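Local coordinates for SusD-like protein BACOVA_02651 (Bacteroides ovatus, PDB 5E75), which binds polysaccharide at the cell surface and probably captures xyloglucan before its transport into the periplasm for degradation, at residues 79-93 against 109-121. Sequence-based numbering, arbitrary orientation.
With EDO (1,2-ethanediol), chain C.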
loop_
_atom_site.group_PDB
_atom_site.type_symbol
_atom_site.label_atom_id
_atom_site.label_comp_id
_atom_site.label_asym_id
_atom_site.label_seq_id
_atom_site.Cartn_x
_atom_site.Cartn_y
_atom_site.Cartn_z
ATOM N N PHE A 79 1.116 -7.039 11.700
ATOM C CA PHE A 79 2.398 -7.331 11.106
ATOM C C PHE A 79 3.085 -8.447 11.888
ATOM O O PHE A 79 3.675 -9.334 11.273
ATOM C CB PHE A 79 3.284 -6.081 11.054
ATOM C CG PHE A 79 2.756 -4.988 10.154
ATOM C CD1 PHE A 79 2.411 -5.237 8.829
ATOM C CD2 PHE A 79 2.607 -3.710 10.634
ATOM C CE1 PHE A 79 1.920 -4.213 8.003
ATOM C CE2 PHE A 79 2.115 -2.694 9.821
ATOM C CZ PHE A 79 1.780 -2.950 8.509
ATOM N N TYR A 80 3.014 -8.405 13.221
ATOM C CA TYR A 80 3.615 -9.495 13.995
ATOM C C TYR A 80 2.860 -10.817 13.834
ATOM O O TYR A 80 3.455 -11.873 13.977
ATOM C CB TYR A 80 3.848 -9.112 15.472
ATOM C CG TYR A 80 5.161 -8.384 15.610
ATOM C CD1 TYR A 80 6.358 -9.069 15.475
ATOM C CD2 TYR A 80 5.221 -7.005 15.782
ATOM C CE1 TYR A 80 7.567 -8.432 15.557
ATOM C CE2 TYR A 80 6.457 -6.348 15.855
ATOM C CZ TYR A 80 7.613 -7.083 15.749
ATOM O OH TYR A 80 8.837 -6.444 15.815
ATOM N N SER A 81 1.583 -10.766 13.482
ATOM C CA SER A 81 0.856 -11.991 13.143
ATOM C C SER A 81 1.413 -12.624 11.869
ATOM O O SER A 81 1.539 -13.845 11.758
ATOM C CB SER A 81 -0.641 -11.709 12.985
ATOM O OG SER A 81 -1.258 -11.457 14.234
ATOM N N VAL A 82 1.762 -11.797 10.889
ATOM C CA VAL A 82 2.423 -12.305 9.689
ATOM C C VAL A 82 3.767 -12.947 10.049
ATOM O O VAL A 82 4.086 -14.055 9.593
ATOM C CB VAL A 82 2.634 -11.197 8.609
ATOM C CG1 VAL A 82 3.347 -11.773 7.394
ATOM C CG2 VAL A 82 1.312 -10.585 8.181
ATOM N N VAL A 83 4.569 -12.250 10.844
ATOM C CA VAL A 83 5.876 -12.750 11.214
ATOM C C VAL A 83 5.748 -14.076 11.948
ATOM O O VAL A 83 6.443 -15.035 11.610
ATOM C CB VAL A 83 6.635 -11.734 12.106
ATOM C CG1 VAL A 83 7.932 -12.342 12.656
ATOM C CG2 VAL A 83 6.904 -10.427 11.324
ATOM N N THR A 84 4.884 -14.135 12.956
ATOM C CA THR A 84 4.798 -15.365 13.747
ATOM C C THR A 84 4.146 -16.494 12.956
ATOM O O THR A 84 4.548 -17.655 13.111
ATOM C CB THR A 84 4.118 -15.143 15.093
ATOM O OG1 THR A 84 2.800 -14.699 14.882
ATOM C CG2 THR A 84 4.866 -14.111 15.924
ATOM N N MET A 85 3.173 -16.206 12.099
ATOM C CA MET A 85 2.670 -17.271 11.212
ATOM C C MET A 85 3.748 -17.806 10.257
ATOM O O MET A 85 3.839 -19.017 10.007
ATOM C CB MET A 85 1.441 -16.840 10.406
ATOM C CG MET A 85 0.846 -18.034 9.658
ATOM S SD MET A 85 -0.600 -17.700 8.662
ATOM C CE MET A 85 -1.741 -17.177 9.909
ATOM N N ALA A 86 4.534 -16.906 9.681
ATOM C CA ALA A 86 5.648 -17.302 8.823
ATOM C C ALA A 86 6.586 -18.230 9.599
ATOM O O ALA A 86 7.015 -19.280 9.091
ATOM C CB ALA A 86 6.406 -16.063 8.326
ATOM N N ASN A 87 6.926 -17.835 10.822
ATOM C CA ASN A 87 7.815 -18.655 11.648
ATOM C C ASN A 87 7.209 -20.042 11.925
ATOM O O ASN A 87 7.908 -21.060 11.877
ATOM C CB ASN A 87 8.155 -17.934 12.953
ATOM C CG ASN A 87 8.963 -16.680 12.731
ATOM O OD1 ASN A 87 9.523 -16.467 11.651
ATOM N ND2 ASN A 87 9.050 -15.854 13.761
ATOM N N SER A 88 5.907 -20.077 12.166
ATOM C CA SER A 88 5.225 -21.345 12.410
ATOM C C SER A 88 5.244 -22.233 11.174
ATOM O O SER A 88 5.457 -23.453 11.285
ATOM C CB SER A 88 3.799 -21.113 12.866
ATOM O OG SER A 88 3.766 -20.572 14.172
ATOM N N VAL A 89 5.009 -21.656 10.001
ATOM C CA VAL A 89 5.104 -22.408 8.753
ATOM C C VAL A 89 6.503 -22.988 8.550
ATOM O O VAL A 89 6.654 -24.158 8.200
ATOM C CB VAL A 89 4.722 -21.519 7.537
ATOM C CG1 VAL A 89 5.134 -22.161 6.214
ATOM C CG2 VAL A 89 3.247 -21.243 7.556
ATOM N N ILE A 90 7.540 -22.188 8.763
ATOM C CA ILE A 90 8.905 -22.662 8.586
ATOM C C ILE A 90 9.157 -23.842 9.536
ATOM O O ILE A 90 9.737 -24.857 9.137
ATOM C CB ILE A 90 9.920 -21.512 8.789
ATOM C CG1 ILE A 90 9.784 -20.475 7.667
ATOM C CG2 ILE A 90 11.351 -22.038 8.824
ATOM C CD1 ILE A 90 10.446 -19.152 8.000
ATOM N N ASN A 91 8.693 -23.714 10.772
ATOM C CA ASN A 91 8.828 -24.797 11.759
ATOM C C ASN A 91 8.052 -26.037 11.322
ATOM O O ASN A 91 8.553 -27.158 11.451
ATOM C CB ASN A 91 8.357 -24.322 13.142
ATOM C CG ASN A 91 8.339 -25.441 14.198
ATOM O OD1 ASN A 91 9.378 -25.817 14.721
ATOM N ND2 ASN A 91 7.150 -25.947 14.518
ATOM N N ALA A 92 6.835 -25.855 10.824
ATOM C CA ALA A 92 6.005 -26.989 10.401
ATOM C C ALA A 92 6.630 -27.750 9.237
ATOM O O ALA A 92 6.503 -28.984 9.152
ATOM C CB ALA A 92 4.608 -26.530 10.035
ATOM N N VAL A 93 7.279 -27.041 8.325
ATOM C CA VAL A 93 7.955 -27.689 7.203
ATOM C C VAL A 93 9.023 -28.641 7.739
ATOM O O VAL A 93 9.208 -29.752 7.223
ATOM C CB VAL A 93 8.590 -26.654 6.255
ATOM C CG1 VAL A 93 9.561 -27.337 5.280
ATOM C CG2 VAL A 93 7.490 -25.891 5.515
ATOM N N ALA A 109 7.147 -23.497 0.370
ATOM C CA ALA A 109 6.445 -23.065 1.572
ATOM C C ALA A 109 7.312 -22.151 2.438
ATOM O O ALA A 109 6.844 -21.118 2.938
ATOM C CB ALA A 109 5.986 -24.284 2.389
ATOM N N ILE A 110 8.576 -22.524 2.621
ATOM C CA ILE A 110 9.505 -21.671 3.351
ATOM C C ILE A 110 9.655 -20.341 2.627
ATOM O O ILE A 110 9.684 -19.283 3.264
ATOM C CB ILE A 110 10.878 -22.348 3.540
ATOM C CG1 ILE A 110 10.718 -23.573 4.450
ATOM C CG2 ILE A 110 11.885 -21.379 4.155
ATOM C CD1 ILE A 110 11.923 -24.534 4.407
ATOM N N ALA A 111 9.739 -20.385 1.303
ATOM C CA ALA A 111 9.898 -19.156 0.522
ATOM C C ALA A 111 8.686 -18.232 0.644
ATOM O O ALA A 111 8.849 -17.018 0.750
ATOM C CB ALA A 111 10.171 -19.484 -0.946
ATOM N N GLU A 112 7.474 -18.791 0.627
ATOM C CA GLU A 112 6.290 -17.956 0.788
ATOM C C GLU A 112 6.266 -17.342 2.181
ATOM O O GLU A 112 5.939 -16.158 2.331
ATOM C CB GLU A 112 5.033 -18.779 0.547
ATOM C CG GLU A 112 4.854 -19.209 -0.893
ATOM C CD GLU A 112 3.644 -20.103 -1.053
ATOM O OE1 GLU A 112 3.660 -21.243 -0.542
ATOM O OE2 GLU A 112 2.643 -19.655 -1.630
ATOM N N ALA A 113 6.605 -18.129 3.199
ATOM C CA ALA A 113 6.667 -17.637 4.570
ATOM C C ALA A 113 7.687 -16.500 4.663
ATOM O O ALA A 113 7.386 -15.443 5.213
ATOM C CB ALA A 113 7.030 -18.760 5.516
ATOM N N ARG A 114 8.886 -16.701 4.120
ATOM C CA ARG A 114 9.922 -15.686 4.236
ATOM C C ARG A 114 9.584 -14.437 3.408
ATOM O O ARG A 114 9.895 -13.316 3.817
ATOM C CB ARG A 114 11.288 -16.259 3.860
ATOM C CG ARG A 114 11.728 -17.340 4.835
ATOM C CD ARG A 114 13.170 -17.790 4.633
ATOM N NE ARG A 114 14.121 -16.758 5.028
ATOM C CZ ARG A 114 15.436 -16.933 5.080
ATOM N NH1 ARG A 114 15.969 -18.109 4.771
ATOM N NH2 ARG A 114 16.217 -15.930 5.451
ATOM N N LEU A 115 8.913 -14.607 2.276
ATOM C CA LEU A 115 8.447 -13.451 1.502
ATOM C C LEU A 115 7.478 -12.614 2.315
ATOM O O LEU A 115 7.577 -11.382 2.342
ATOM C CB LEU A 115 7.786 -13.916 0.199
ATOM C CG LEU A 115 7.102 -12.850 -0.676
ATOM C CD1 LEU A 115 8.087 -11.774 -1.075
ATOM C CD2 LEU A 115 6.438 -13.434 -1.934
ATOM N N MET A 116 6.525 -13.262 2.971
ATOM C CA MET A 116 5.545 -12.520 3.752
ATOM C C MET A 116 6.189 -11.875 4.963
ATOM O O MET A 116 5.874 -10.728 5.295
ATOM C CB MET A 116 4.366 -13.396 4.168
ATOM C CG MET A 116 3.534 -13.873 3.010
ATOM S SD MET A 116 2.806 -12.515 2.104
ATOM C CE MET A 116 1.771 -13.396 0.944
ATOM N N ARG A 117 7.106 -12.574 5.618
ATOM C CA ARG A 117 7.822 -12.009 6.749
ATOM C C ARG A 117 8.606 -10.764 6.322
ATOM O O ARG A 117 8.618 -9.747 7.030
ATOM C CB ARG A 117 8.754 -13.071 7.343
ATOM C CG ARG A 117 9.447 -12.651 8.634
ATOM C CD ARG A 117 10.143 -13.804 9.317
ATOM N NE ARG A 117 11.292 -14.288 8.591
ATOM C CZ ARG A 117 11.976 -15.376 8.939
ATOM N NH1 ARG A 117 11.625 -16.095 10.006
ATOM N NH2 ARG A 117 13.024 -15.732 8.228
ATOM N N ALA A 118 9.226 -10.829 5.153
ATOM C CA ALA A 118 9.950 -9.693 4.607
ATOM C C ALA A 118 9.018 -8.524 4.354
ATOM O O ALA A 118 9.334 -7.388 4.696
ATOM C CB ALA A 118 10.676 -10.078 3.317
ATOM N N CYS A 119 7.870 -8.784 3.746
ATOM C CA CYS A 119 6.925 -7.714 3.518
ATOM C C CYS A 119 6.449 -7.061 4.803
ATOM O O CYS A 119 6.340 -5.835 4.873
ATOM C CB CYS A 119 5.724 -8.208 2.715
ATOM S SG CYS A 119 6.083 -8.624 0.973
ATOM N N ALA A 120 6.128 -7.853 5.808
ATOM C CA ALA A 120 5.697 -7.321 7.085
ATOM C C ALA A 120 6.770 -6.430 7.704
ATOM O O ALA A 120 6.471 -5.325 8.141
ATOM C CB ALA A 120 5.306 -8.456 8.024
ATOM N N TYR A 121 8.010 -6.903 7.734
ATOM C CA TYR A 121 9.089 -6.103 8.299
ATOM C C TYR A 121 9.351 -4.852 7.468
ATOM O O TYR A 121 9.675 -3.813 8.022
ATOM C CB TYR A 121 10.373 -6.922 8.522
ATOM C CG TYR A 121 10.379 -7.678 9.822
ATOM C CD1 TYR A 121 10.295 -7.012 11.027
ATOM C CD2 TYR A 121 10.438 -9.067 9.858
ATOM C CE1 TYR A 121 10.280 -7.683 12.230
ATOM C CE2 TYR A 121 10.432 -9.748 11.063
ATOM C CZ TYR A 121 10.354 -9.060 12.248
ATOM O OH TYR A 121 10.336 -9.750 13.454
HETATM C C1 EDO C . 6.423 -3.849 -0.067
HETATM O O1 EDO C . 6.094 -2.473 -0.242
HETATM C C2 EDO C . 5.619 -4.456 1.075
HETATM O O2 EDO C . 6.260 -4.236 2.333
#
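Arg117 reaches from helix 103-125 to Asn87 on helix 70-95, where its NH1 donates a hydrogen bond of 2.7 Å to OD1. The bond is bent at the hydrogen (143°); OD1 meets the guanidinium edge-on, while the amide plane is turned 66° from it. With CG anti to the backbone N and a bend at chi3, the arginine lies among Val83, Ala86, Asn87 and Ile90 as a knob in a hole. Ile90 inserts in turn between Ile110, Ala113, Arg114 and Arg117; its CD1 sits over one face of the guanidinium, 3.8 Å from NH1. Arg117 NH2 forms a salt bridge with Asp161 of helix 151-168, which also pairs with Arg114. The two helices form an antiparallel hairpin in the helical, TPR-like part of the SusD fold; the axes of segments 79-93 and 109-121 come within 8.4 Å, at 158°. Ala86 and Ala113 permit this approach, Ala86 CB coming 3.3 Å from Ala113 O. An alanine in place of Arg117 would probably leave Asn87 OD1 without this donor and Asp161 short of a positive partner. Toward Tyr121 the packing turns aromatic: Val83 CG2 makes a CH-pi contact over the ring face, 4.0 Å from its centroid. The Tyr80 and Tyr121 side chains cross at roughly a right angle, and both hydroxyls hydrogen-bond to Ile132 O. At the other end, Val93 straddles Ala109 (CG2) and Ile110 (CG1).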